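Local coordinates for uncharacterized protein (Pyrococcus horikoshii, PDB 1ZJJ) that binds magnesium and is probably a phosphatase of the haloacid dehalogenase superfamily, at residues Pro165-Gly168 / Ser169-Ala173; Ile65-Thr68 / Ser69-Thr73; Glu24-Glu27 / Phe28-Glu31; Thr139-Arg143 / Asn144-Phe148. All blocks are in the same frame, centred on the assembly; numbering follows the deposited sequence.

Overall arrangement
Four short-range contacts, each spanning a helical turn or a helix end, follow one another along the chain without nesting or crossing. Contact 3 comes first, within helix 22-31 of the domain that holds the magnesium site. Contact 2 then closes the turn from strand 66-68, an outermost strand of this domain's six-stranded sheet, into helix 69-80. The chain passes into the four-stranded domain, where contact 4 ends helix 132-143 before strand 147-150, and contact 1 starts helix 167-178 after strand 162-165. Contacts 4 and 1 touch, Phe-148 CZ lying 3.6 Å from Ile-171 O, and both meet the second subunit. Contacts 3 and 4 are farthest apart, with centres about 46 Å from each other.

Contact 1. Residues Pro165-Gly168 / Ser169-Ala173; sequences PGAG and SIIAA
Ser-169 N stands over a face of the flat Gly-166 carbonyl, 58° out of its plane, and bonds to its O at 2.9 Å. Ala-172 N, less far out of plane, is hydrogen-bonded to Gly-168 O. Between them the Ala-167 carbonyl is met end-on: Ile-171 N lies 2.8 Å from its O, with an N-H...O angle of 170°. This is the start of helix 167-178, with Gly-166 at the N-cap position after strand 162-165, in the four-stranded domain that is probably the cap of this haloacid dehalogenase fold. The Gly-166 oxygen serves two amides, since Ile-170 N also reaches it in a weak bond of 3.4 Å.

Pro-165 lies just before the helix, its CB 3.8 Å from Ser-169 OG. With chi1 at 167°, that hydroxyl is turned away from its own backbone N and toward the dimer interface, where it is hydrogen-bonded to Ala-173 O of the second subunit. Pro-165 O is similarly engaged by Tyr-132 OH of the second subunit, so Pro-165 and Ser-169 are both bonded across the interface.

On another side of the turn, Ile-170 and Ile-171 both rest on Val-124 of strand 121-124, joining helix to sheet. The branch of Ile-171 that bears CD1 runs back alongside the preceding turn, its CD1 4.4 Å from Ala-167 CB and its CG1 3.3 Å from Ala-167 O.

Contact 2. Residues Ile65-Thr68 / Ser69-Thr73; sequences IIIT and SGLAT
Thr-68 grips the first turn of the following helix through both its oxygens. Its OG1 accepts from Leu-71 N at 3.1 Å with an N-H...O angle of 154°, while its carbonyl O takes Ala-72 N at 3.0 Å. The hydroxyl can do this because chi1, 61°, places OG1 between the backbone N and the carbonyl carbon, facing the helix end. Leu-71 completes this shell: its CB lies 3.5 Å from Thr-68 OG1, and its CD2 reaches back to Ile-67 CG2 at 4.4 Å.

One step along, Ser-69 O is held from opposite faces of its plane by the amide and the hydroxyl of Thr-73, the latter at 2.7 Å. The Ser-69 hydroxyl is bonded to Asn-41 O, tying the turn to the residue just after neighbouring strand 36-40. Farther out, Tyr-50 of helix 47-56 packs on Thr-68, and Val-195 of helix 190-199 covers both Ile-67 and Ala-72.

Strand 66-68 and helix 69-73 meet at 76°, a sharp change of direction made at a threonine N-cap, where an outermost parallel strand of the Rossmann-like haloacid dehalogenase domain gives way to its helix.

Contact 3. Residues Glu24-Glu27 / Phe28-Glu31; sequences ELIE and FLKE
Leu-25 and Leu-29 form the close-packed side of this contact, one turn apart on helix 22-31, which lies against the six-stranded parallel sheet of the haloacid dehalogenase fold. Their side chains cross obliquely, with Leu-25 CD1 4.1 Å from Leu-29 CG. Leu-29 also touches Ile-26, CD1 to CD1 at 4.3 Å. This apolar patch is pressed onto Phe-6 of strand 2-6 and Phe-36 of strand 36-40, and Leu-29 also touches Leu-260 of helix 256-261. Leu-29 N bonds to Leu-25 O at 2.9 Å.

Phe-28 belongs to the buried part too, though its ring leads away from the preceding turn. With CG opposite the backbone N (chi1 176°), the ring reaches Leu-260 and Lys-261, while its CB stays against the turn before, 3.2 Å from Leu-25 O.

The solvent side is looser. Glu-27 and Lys-30 are both exposed, and although their charges are opposite, Glu-27 OE2 stops 4.2 Å from Lys-30 NZ, too far for a salt bridge; at most a weak electrostatic pull would be expected. The backbone bond from Lys-30 N to Ile-26 O is weak, whereas Glu-31 N still bonds to Glu-27 O. Lys-30 stretches its extended aliphatic chain back across the edge of the apolar patch, CE 4.1 Å from Ile-26 CG2 and CG 3.3 Å from Ile-26 O.

Contact 4. Residues Thr139-Arg143 / Asn144-Phe148; sequences TLAIR and NGATF
Ile-142 and Phe-148 supply the main side-chain interaction, a CH-pi contact. Ile-142 CD1 sits over one face of the Phe-148 ring, 3.8 Å from its centroid and offset toward the CG side of the rim. The extended chi2 (170°) carries CD1 out to the ring. A second apolar touch joins Ala-141 CB to Ala-146 CB at 4.1 Å. Ala-141, Ile-142 and Ala-146 pack on Val-122 of strand 121-124, and Phe-148 on Val-124.

Backbone hydrogen bonds hold the turn. Ala-146 N reaches Ala-141 O at 3.0 Å and Gly-145 N reaches Ile-142 O at 3.1 Å, the paired bonds of a Schellman motif that ends helix 132-143, with Gly-145 (phi 106°) as its C-prime residue. The motif leads helix 132-143 into strand 147-150, within the beta-alpha-beta unit that begins at strand 121-124. Ala-141 O is gripped twice, since Asn-144 N comes at 2.9 Å from the other face of its plane. A CA-H...O contact adds to these, Ile-142 CA lying 3.6 Å from Ala-146 O.

The polar side chains find partners beyond the turn: Asn-144 OD1 bonds to Lys-117 NZ, Thr-147 OG1 to His-121 ND1, and Arg-143 NH2 to Ala-177 O of helix 167-178.

Contact 1. Residues Pro165-Gly168 / Ser169-Ala173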
ATOM      1  N   PRO B 165       8.269  -1.777  -6.866  1.00 18.37           N
ATOM      2  CA  PRO B 165       7.642  -1.843  -5.542  1.00 17.05           C
ATOM      3  C   PRO B 165       8.151  -3.061  -4.791  1.00 16.65           C
ATOM      4  O   PRO B 165       8.253  -4.149  -5.362  1.00 17.36           O
ATOM      5  CB  PRO B 165       6.153  -1.973  -5.864  1.00 17.91           C
ATOM      6  CG  PRO B 165       6.014  -1.288  -7.158  1.00 17.14           C
ATOM      7  CD  PRO B 165       7.240  -1.726  -7.923  1.00 16.88           C
ATOM      8  N   GLY B 166       8.460  -2.879  -3.510  1.00 14.63           N
ATOM      9  CA  GLY B 166       8.949  -3.981  -2.703  1.00 14.91           C
ATOM     10  C   GLY B 166       7.892  -4.553  -1.771  1.00 14.26           C
ATOM     11  O   GLY B 166       6.742  -4.119  -1.776  1.00 14.72           O
ATOM     12  N   ALA B 167       8.283  -5.529  -0.959  1.00 16.73           N
ATOM     13  CA  ALA B 167       7.346  -6.157  -0.039  1.00 16.78           C
ATOM     14  C   ALA B 167       6.704  -5.116   0.880  1.00 17.59           C
ATOM     15  O   ALA B 167       5.512  -5.187   1.172  1.00 17.05           O
ATOM     16  CB  ALA B 167       8.060  -7.225   0.786  1.00 18.35           C
ATOM     17  N   GLY B 168       7.500  -4.144   1.315  1.00 15.51           N
ATOM     18  CA  GLY B 168       6.997  -3.110   2.204  1.00 17.13           C
ATOM     19  C   GLY B 168       5.833  -2.345   1.604  1.00 15.95           C
ATOM     20  O   GLY B 168       4.952  -1.857   2.316  1.00 14.96           O
ATOM     21  N   SER B 169       5.842  -2.247   0.280  1.00 16.06           N
ATOM     22  CA  SER B 169       4.809  -1.554  -0.480  1.00 17.83           C
ATOM     23  C   SER B 169       3.500  -2.320  -0.351  1.00 16.51           C
ATOM     24  O   SER B 169       2.439  -1.735  -0.139  1.00 16.26           O
ATOM     25  CB  SER B 169       5.220  -1.486  -1.963  1.00 19.48           C
ATOM     26  OG  SER B 169       4.139  -1.097  -2.788  1.00 26.99           O
ATOM     27  N   ILE B 170       3.592  -3.638  -0.486  1.00 14.92           N
ATOM     28  CA  ILE B 170       2.418  -4.497  -0.394  1.00 16.89           C
ATOM     29  C   ILE B 170       1.926  -4.551   1.046  1.00 15.72           C
ATOM     30  O   ILE B 170       0.725  -4.453   1.316  1.00 15.51           O
ATOM     31  CB  ILE B 170       2.752  -5.917  -0.896  1.00 16.87           C
ATOM     32  CG1 ILE B 170       3.275  -5.825  -2.328  1.00 14.57           C
ATOM     33  CG2 ILE B 170       1.512  -6.812  -0.830  1.00 17.64           C
ATOM     34  CD1 ILE B 170       3.732  -7.141  -2.930  1.00 13.64           C
ATOM     35  N   ILE B 171       2.868  -4.691   1.975  1.00 15.45           N
ATOM     36  CA  ILE B 171       2.541  -4.747   3.392  1.00 14.01           C
ATOM     37  C   ILE B 171       1.849  -3.460   3.820  1.00 15.52           C
ATOM     38  O   ILE B 171       0.915  -3.486   4.619  1.00 15.53           O
ATOM     39  CB  ILE B 171       3.818  -4.966   4.250  1.00 15.17           C
ATOM     40  CG1 ILE B 171       4.337  -6.391   4.041  1.00 16.74           C
ATOM     41  CG2 ILE B 171       3.524  -4.712   5.724  1.00 13.60           C
ATOM     42  CD1 ILE B 171       5.753  -6.608   4.524  1.00 17.12           C
ATOM     43  N   ALA B 172       2.293  -2.333   3.271  1.00 15.37           N
ATOM     44  CA  ALA B 172       1.704  -1.045   3.616  1.00 16.05           C
ATOM     45  C   ALA B 172       0.230  -0.996   3.239  1.00 15.95           C
ATOM     46  O   ALA B 172      -0.595  -0.510   4.013  1.00 16.10           O
ATOM     47  CB  ALA B 172       2.463   0.085   2.921  1.00 16.65           C
ATOM     48  N   ALA B 173      -0.097  -1.494   2.051  1.00 14.97           N
ATOM     49  CA  ALA B 173      -1.484  -1.513   1.593  1.00 14.84           C
ATOM     50  C   ALA B 173      -2.358  -2.311   2.563  1.00 16.83           C
ATOM     51  O   ALA B 173      -3.455  -1.883   2.913  1.00 18.22           O
ATOM     52  CB  ALA B 173      -1.570  -2.118   0.201  1.00 12.22           C
TER

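Contact 2. Residues Ile65-Thr68 / Ser69-Thr73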
ATOM      1  N   ILE B  65      24.208 -21.643   4.871  1.00 20.49           N
ATOM      2  CA  ILE B  65      24.558 -20.378   5.503  1.00 20.21           C
ATOM      3  C   ILE B  65      23.850 -19.205   4.825  1.00 18.62           C
ATOM      4  O   ILE B  65      24.173 -18.046   5.074  1.00 20.57           O
ATOM      5  CB  ILE B  65      26.100 -20.144   5.528  1.00 22.75           C
ATOM      6  CG1 ILE B  65      26.686 -20.197   4.117  1.00 24.64           C
ATOM      7  CG2 ILE B  65      26.762 -21.186   6.409  1.00 24.35           C
ATOM      8  CD1 ILE B  65      26.512 -18.930   3.324  1.00 23.93           C
ATOM      9  N   ILE B  66      22.884 -19.518   3.966  1.00 18.69           N
ATOM     10  CA  ILE B  66      22.105 -18.493   3.267  1.00 17.81           C
ATOM     11  C   ILE B  66      20.750 -18.332   3.959  1.00 18.92           C
ATOM     12  O   ILE B  66      19.902 -19.223   3.900  1.00 20.26           O
ATOM     13  CB  ILE B  66      21.847 -18.866   1.788  1.00 17.78           C
ATOM     14  CG1 ILE B  66      23.178 -19.005   1.044  1.00 16.18           C
ATOM     15  CG2 ILE B  66      20.962 -17.798   1.124  1.00 16.63           C
ATOM     16  CD1 ILE B  66      23.038 -19.401  -0.424  1.00 13.47           C
ATOM     17  N   ILE B  67      20.553 -17.193   4.615  1.00 19.45           N
ATOM     18  CA  ILE B  67      19.306 -16.924   5.325  1.00 19.37           C
ATOM     19  C   ILE B  67      18.453 -15.923   4.562  1.00 19.49           C
ATOM     20  O   ILE B  67      18.868 -14.789   4.327  1.00 17.84           O
ATOM     21  CB  ILE B  67      19.587 -16.355   6.727  1.00 20.35           C
ATOM     22  CG1 ILE B  67      20.521 -17.296   7.484  1.00 19.04           C
ATOM     23  CG2 ILE B  67      18.278 -16.160   7.488  1.00 23.01           C
ATOM     24  CD1 ILE B  67      21.024 -16.720   8.778  1.00 21.02           C
ATOM     25  N   THR B  68      17.259 -16.357   4.176  1.00 16.82           N
ATOM     26  CA  THR B  68      16.326 -15.512   3.448  1.00 16.83           C
ATOM     27  C   THR B  68      15.233 -15.085   4.424  1.00 17.03           C
ATOM     28  O   THR B  68      15.026 -15.736   5.457  1.00 16.35           O
ATOM     29  CB  THR B  68      15.665 -16.281   2.296  1.00 17.48           C
ATOM     30  OG1 THR B  68      14.925 -17.388   2.832  1.00 19.15           O
ATOM     31  CG2 THR B  68      16.719 -16.812   1.328  1.00 19.73           C
ATOM     32  N   SER B  69      14.527 -14.008   4.109  1.00 15.18           N
ATOM     33  CA  SER B  69      13.462 -13.567   4.997  1.00 15.01           C
ATOM     34  C   SER B  69      12.411 -14.672   5.098  1.00 13.77           C
ATOM     35  O   SER B  69      11.770 -14.828   6.127  1.00 13.56           O
ATOM     36  CB  SER B  69      12.832 -12.261   4.498  1.00 14.06           C
ATOM     37  OG  SER B  69      12.251 -12.397   3.217  1.00 13.63           O
ATOM     38  N   GLY B  70      12.254 -15.440   4.023  1.00 15.57           N
ATOM     39  CA  GLY B  70      11.284 -16.525   4.021  1.00 15.50           C
ATOM     40  C   GLY B  70      11.643 -17.595   5.033  1.00 14.05           C
ATOM     41  O   GLY B  70      10.779 -18.121   5.734  1.00 17.42           O
ATOM     42  N   LEU B  71      12.926 -17.930   5.101  1.00 14.55           N
ATOM     43  CA  LEU B  71      13.314 -18.946   6.051  1.00 15.68           C
ATOM     44  C   LEU B  71      13.224 -18.386   7.457  1.00 16.55           C
ATOM     45  O   LEU B  71      12.775 -19.041   8.388  1.00 17.81           O
ATOM     46  CB  LEU B  71      14.754 -19.362   5.746  1.00 15.64           C
ATOM     47  CG  LEU B  71      15.395 -20.143   6.895  1.00 19.22           C
ATOM     48  CD1 LEU B  71      14.849 -21.568   7.006  1.00 18.42           C
ATOM     49  CD2 LEU B  71      16.911 -20.275   6.750  1.00 19.15           C
ATOM     50  N   ALA B  72      13.601 -17.125   7.648  1.00 15.79           N
ATOM     51  CA  ALA B  72      13.470 -16.479   8.951  1.00 14.65           C
ATOM     52  C   ALA B  72      12.001 -16.431   9.386  1.00 15.72           C
ATOM     53  O   ALA B  72      11.690 -16.568  10.572  1.00 15.14           O
ATOM     54  CB  ALA B  72      14.050 -15.060   8.893  1.00 14.82           C
ATOM     55  N   THR B  73      11.104 -16.229   8.423  1.00 15.20           N
ATOM     56  CA  THR B  73       9.676 -16.169   8.717  1.00 15.23           C
ATOM     57  C   THR B  73       9.185 -17.530   9.216  1.00 15.75           C
ATOM     58  O   THR B  73       8.475 -17.607  10.215  1.00 16.10           O
ATOM     59  CB  THR B  73       8.865 -15.734   7.468  1.00 15.71           C
ATOM     60  OG1 THR B  73       9.261 -14.409   7.081  1.00 14.40           O
ATOM     61  CG2 THR B  73       7.377 -15.729   7.763  1.00 15.97           C
TER

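Contact 3. Residues Glu24-Glu27 / Phe28-Glu31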
ATOM      1  N   GLU B  24      37.939 -14.414  -3.241  1.00 24.54           N
ATOM      2  CA  GLU B  24      39.108 -14.321  -2.377  1.00 23.75           C
ATOM      3  C   GLU B  24      38.716 -14.090  -0.945  1.00 21.89           C
ATOM      4  O   GLU B  24      39.251 -14.731  -0.055  1.00 21.56           O
ATOM      5  CB  GLU B  24      40.068 -13.206  -2.818  1.00 24.43           C
ATOM      6  CG  GLU B  24      40.967 -13.604  -3.953  1.00 29.54           C
ATOM      7  CD  GLU B  24      40.389 -13.263  -5.312  1.00 32.24           C
ATOM      8  OE1 GLU B  24      39.160 -13.088  -5.456  1.00 32.33           O
ATOM      9  OE2 GLU B  24      41.189 -13.163  -6.261  1.00 35.34           O
ATOM     10  N   LEU B  25      37.781 -13.171  -0.736  1.00 21.61           N
ATOM     11  CA  LEU B  25      37.295 -12.868   0.598  1.00 21.30           C
ATOM     12  C   LEU B  25      36.778 -14.137   1.261  1.00 21.43           C
ATOM     13  O   LEU B  25      37.208 -14.487   2.354  1.00 20.86           O
ATOM     14  CB  LEU B  25      36.164 -11.843   0.536  1.00 20.73           C
ATOM     15  CG  LEU B  25      35.441 -11.601   1.876  1.00 19.11           C
ATOM     16  CD1 LEU B  25      36.435 -11.179   2.961  1.00 18.75           C
ATOM     17  CD2 LEU B  25      34.380 -10.534   1.684  1.00 21.02           C
ATOM     18  N   ILE B  26      35.852 -14.817   0.593  1.00 22.30           N
ATOM     19  CA  ILE B  26      35.274 -16.047   1.118  1.00 24.96           C
ATOM     20  C   ILE B  26      36.333 -17.127   1.365  1.00 25.71           C
ATOM     21  O   ILE B  26      36.248 -17.870   2.345  1.00 25.21           O
ATOM     22  CB  ILE B  26      34.178 -16.592   0.167  1.00 25.49           C
ATOM     23  CG1 ILE B  26      33.047 -15.567   0.037  1.00 26.42           C
ATOM     24  CG2 ILE B  26      33.630 -17.905   0.698  1.00 28.49           C
ATOM     25  CD1 ILE B  26      32.402 -15.182   1.367  1.00 27.59           C
ATOM     26  N   GLU B  27      37.330 -17.223   0.489  1.00 27.01           N
ATOM     27  CA  GLU B  27      38.383 -18.214   0.686  1.00 28.55           C
ATOM     28  C   GLU B  27      39.226 -17.818   1.885  1.00 27.72           C
ATOM     29  O   GLU B  27      39.784 -18.664   2.586  1.00 27.97           O
ATOM     30  CB  GLU B  27      39.282 -18.336  -0.552  1.00 33.11           C
ATOM     31  CG  GLU B  27      39.006 -19.590  -1.354  1.00 37.58           C
ATOM     32  CD  GLU B  27      38.668 -20.767  -0.456  1.00 39.99           C
ATOM     33  OE1 GLU B  27      39.525 -21.171   0.363  1.00 41.70           O
ATOM     34  OE2 GLU B  27      37.533 -21.277  -0.562  1.00 43.67           O
ATOM     35  N   PHE B  28      39.303 -16.515   2.123  1.00 25.95           N
ATOM     36  CA  PHE B  28      40.066 -15.989   3.242  1.00 24.44           C
ATOM     37  C   PHE B  28      39.375 -16.247   4.586  1.00 25.42           C
ATOM     38  O   PHE B  28      40.025 -16.620   5.564  1.00 24.15           O
ATOM     39  CB  PHE B  28      40.282 -14.483   3.063  1.00 22.97           C
ATOM     40  CG  PHE B  28      40.972 -13.833   4.222  1.00 21.73           C
ATOM     41  CD1 PHE B  28      42.327 -14.047   4.457  1.00 21.03           C
ATOM     42  CD2 PHE B  28      40.264 -13.016   5.090  1.00 22.29           C
ATOM     43  CE1 PHE B  28      42.961 -13.455   5.542  1.00 20.93           C
ATOM     44  CE2 PHE B  28      40.890 -12.417   6.180  1.00 23.98           C
ATOM     45  CZ  PHE B  28      42.241 -12.636   6.408  1.00 21.17           C
ATOM     46  N   LEU B  29      38.063 -16.039   4.638  1.00 24.86           N
ATOM     47  CA  LEU B  29      37.326 -16.251   5.878  1.00 25.31           C
ATOM     48  C   LEU B  29      37.460 -17.700   6.352  1.00 25.93           C
ATOM     49  O   LEU B  29      37.598 -17.966   7.549  1.00 27.96           O
ATOM     50  CB  LEU B  29      35.851 -15.875   5.684  1.00 22.18           C
ATOM     51  CG  LEU B  29      35.637 -14.419   5.262  1.00 22.28           C
ATOM     52  CD1 LEU B  29      34.152 -14.131   5.123  1.00 22.70           C
ATOM     53  CD2 LEU B  29      36.271 -13.492   6.299  1.00 20.12           C
ATOM     54  N   LYS B  30      37.428 -18.629   5.407  1.00 28.09           N
ATOM     55  CA  LYS B  30      37.560 -20.049   5.717  1.00 31.91           C
ATOM     56  C   LYS B  30      38.951 -20.368   6.264  1.00 33.07           C
ATOM     57  O   LYS B  30      39.101 -21.171   7.186  1.00 33.68           O
ATOM     58  CB  LYS B  30      37.288 -20.871   4.460  1.00 32.54           C
ATOM     59  CG  LYS B  30      35.864 -20.728   3.972  1.00 34.95           C
ATOM     60  CD  LYS B  30      35.608 -21.449   2.665  1.00 36.33           C
ATOM     61  CE  LYS B  30      34.109 -21.538   2.428  1.00 38.74           C
ATOM     62  NZ  LYS B  30      33.741 -21.989   1.059  1.00 40.55           N
ATOM     63  N   GLU B  31      39.965 -19.730   5.688  1.00 33.78           N
ATOM     64  CA  GLU B  31      41.349 -19.923   6.110  1.00 33.66           C
ATOM     65  C   GLU B  31      41.545 -19.440   7.547  1.00 33.38           C
ATOM     66  O   GLU B  31      42.255 -20.066   8.335  1.00 33.69           O
ATOM     67  CB  GLU B  31      42.280 -19.149   5.172  1.00 34.74           C
ATOM     68  CG  GLU B  31      43.758 -19.181   5.550  1.00 35.49           C
ATOM     69  CD  GLU B  31      44.566 -18.128   4.809  1.00 35.82           C
ATOM     70  OE1 GLU B  31      45.808 -18.119   4.933  1.00 33.24           O
ATOM     71  OE2 GLU B  31      43.954 -17.302   4.101  1.00 38.39           O
TER

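Contact 4. Residues Thr139-Arg143 / Asn144-Phe148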
ATOM      1  N   THR B 139      -6.915  -9.277   3.607  1.00 17.18           N
ATOM      2  CA  THR B 139      -7.548  -8.289   4.464  1.00 17.35           C
ATOM      3  C   THR B 139      -8.688  -8.920   5.263  1.00 18.42           C
ATOM      4  O   THR B 139      -8.805  -8.709   6.473  1.00 18.88           O
ATOM      5  CB  THR B 139      -8.094  -7.107   3.623  1.00 18.83           C
ATOM      6  OG1 THR B 139      -6.995  -6.379   3.065  1.00 16.84           O
ATOM      7  CG2 THR B 139      -8.935  -6.171   4.469  1.00 17.31           C
ATOM      8  N   LEU B 140      -9.530  -9.690   4.583  1.00 18.68           N
ATOM      9  CA  LEU B 140     -10.651 -10.346   5.249  1.00 18.53           C
ATOM     10  C   LEU B 140     -10.136 -11.271   6.344  1.00 17.89           C
ATOM     11  O   LEU B 140     -10.659 -11.276   7.455  1.00 19.79           O
ATOM     12  CB  LEU B 140     -11.485 -11.141   4.236  1.00 19.58           C
ATOM     13  CG  LEU B 140     -12.334 -10.305   3.268  1.00 20.37           C
ATOM     14  CD1 LEU B 140     -12.964 -11.190   2.212  1.00 21.42           C
ATOM     15  CD2 LEU B 140     -13.405  -9.564   4.050  1.00 19.58           C
ATOM     16  N   ALA B 141      -9.094 -12.034   6.035  1.00 19.24           N
ATOM     17  CA  ALA B 141      -8.517 -12.966   7.002  1.00 17.71           C
ATOM     18  C   ALA B 141      -7.895 -12.245   8.199  1.00 17.66           C
ATOM     19  O   ALA B 141      -8.177 -12.577   9.347  1.00 16.81           O
ATOM     20  CB  ALA B 141      -7.483 -13.842   6.316  1.00 17.09           C
ATOM     21  N   ILE B 142      -7.050 -11.249   7.936  1.00 17.17           N
ATOM     22  CA  ILE B 142      -6.417 -10.495   9.019  1.00 16.72           C
ATOM     23  C   ILE B 142      -7.480  -9.821   9.896  1.00 17.55           C
ATOM     24  O   ILE B 142      -7.329  -9.753  11.121  1.00 16.21           O
ATOM     25  CB  ILE B 142      -5.457  -9.423   8.470  1.00 17.18           C
ATOM     26  CG1 ILE B 142      -4.255 -10.101   7.806  1.00 16.49           C
ATOM     27  CG2 ILE B 142      -5.022  -8.486   9.597  1.00 18.32           C
ATOM     28  CD1 ILE B 142      -3.364  -9.140   7.028  1.00 14.46           C
ATOM     29  N   ARG B 143      -8.543  -9.316   9.266  1.00 18.67           N
ATOM     30  CA  ARG B 143      -9.635  -8.675  10.000  1.00 20.03           C
ATOM     31  C   ARG B 143     -10.418  -9.694  10.813  1.00 20.27           C
ATOM     32  O   ARG B 143     -11.111  -9.349  11.771  1.00 22.49           O
ATOM     33  CB  ARG B 143     -10.583  -7.964   9.029  1.00 21.75           C
ATOM     34  CG  ARG B 143     -10.288  -6.503   8.941  1.00 22.80           C
ATOM     35  CD  ARG B 143     -10.987  -5.846   7.806  1.00 23.83           C
ATOM     36  NE  ARG B 143     -10.494  -4.485   7.694  1.00 25.71           N
ATOM     37  CZ  ARG B 143     -10.791  -3.518   8.549  1.00 25.38           C
ATOM     38  NH1 ARG B 143     -11.589  -3.754   9.580  1.00 27.07           N
ATOM     39  NH2 ARG B 143     -10.272  -2.312   8.375  1.00 27.24           N
ATOM     40  N   ASN B 144     -10.313 -10.951  10.413  1.00 21.89           N
ATOM     41  CA  ASN B 144     -11.000 -12.024  11.116  1.00 21.86           C
ATOM     42  C   ASN B 144     -10.141 -12.585  12.254  1.00 22.17           C
ATOM     43  O   ASN B 144     -10.496 -13.582  12.893  1.00 23.08           O
ATOM     44  CB  ASN B 144     -11.363 -13.139  10.143  1.00 22.60           C
ATOM     45  CG  ASN B 144     -12.293 -14.165  10.756  1.00 25.20           C
ATOM     46  OD1 ASN B 144     -13.304 -13.814  11.365  1.00 21.73           O
ATOM     47  ND2 ASN B 144     -11.968 -15.439  10.583  1.00 23.97           N
ATOM     48  N   GLY B 145      -9.003 -11.938  12.493  1.00 22.08           N
ATOM     49  CA  GLY B 145      -8.116 -12.366  13.558  1.00 21.48           C
ATOM     50  C   GLY B 145      -6.841 -13.075  13.134  1.00 21.04           C
ATOM     51  O   GLY B 145      -6.049 -13.468  13.983  1.00 21.40           O
ATOM     52  N   ALA B 146      -6.633 -13.253  11.833  1.00 19.46           N
ATOM     53  CA  ALA B 146      -5.429 -13.928  11.363  1.00 16.88           C
ATOM     54  C   ALA B 146      -4.200 -13.078  11.626  1.00 17.70           C
ATOM     55  O   ALA B 146      -4.260 -11.853  11.533  1.00 18.70           O
ATOM     56  CB  ALA B 146      -5.537 -14.215   9.877  1.00 18.60           C
ATOM     57  N   THR B 147      -3.086 -13.727  11.948  1.00 17.29           N
ATOM     58  CA  THR B 147      -1.840 -13.009  12.192  1.00 18.03           C
ATOM     59  C   THR B 147      -1.434 -12.300  10.893  1.00 16.68           C
ATOM     60  O   THR B 147      -1.624 -12.834   9.803  1.00 17.63           O
ATOM     61  CB  THR B 147      -0.704 -13.974  12.601  1.00 16.84           C
ATOM     62  OG1 THR B 147      -1.185 -14.893  13.593  1.00 21.12           O
ATOM     63  CG2 THR B 147       0.468 -13.193  13.179  1.00 18.72           C
ATOM     64  N   PHE B 148      -0.893 -11.095  11.019  1.00 15.12           N
ATOM     65  CA  PHE B 148      -0.451 -10.312   9.870  1.00 15.29           C
ATOM     66  C   PHE B 148       1.077 -10.317   9.956  1.00 14.80           C
ATOM     67  O   PHE B 148       1.658  -9.647  10.810  1.00 14.61           O
ATOM     68  CB  PHE B 148      -1.021  -8.889   9.985  1.00 14.88           C
ATOM     69  CG  PHE B 148      -0.626  -7.947   8.867  1.00 15.04           C
ATOM     70  CD1 PHE B 148       0.064  -8.391   7.741  1.00 16.30           C
ATOM     71  CD2 PHE B 148      -0.969  -6.597   8.950  1.00 15.06           C
ATOM     72  CE1 PHE B 148       0.409  -7.495   6.711  1.00 16.86           C
ATOM     73  CE2 PHE B 148      -0.631  -5.696   7.930  1.00 16.60           C
ATOM     74  CZ  PHE B 148       0.056  -6.142   6.813  1.00 15.86           C
TER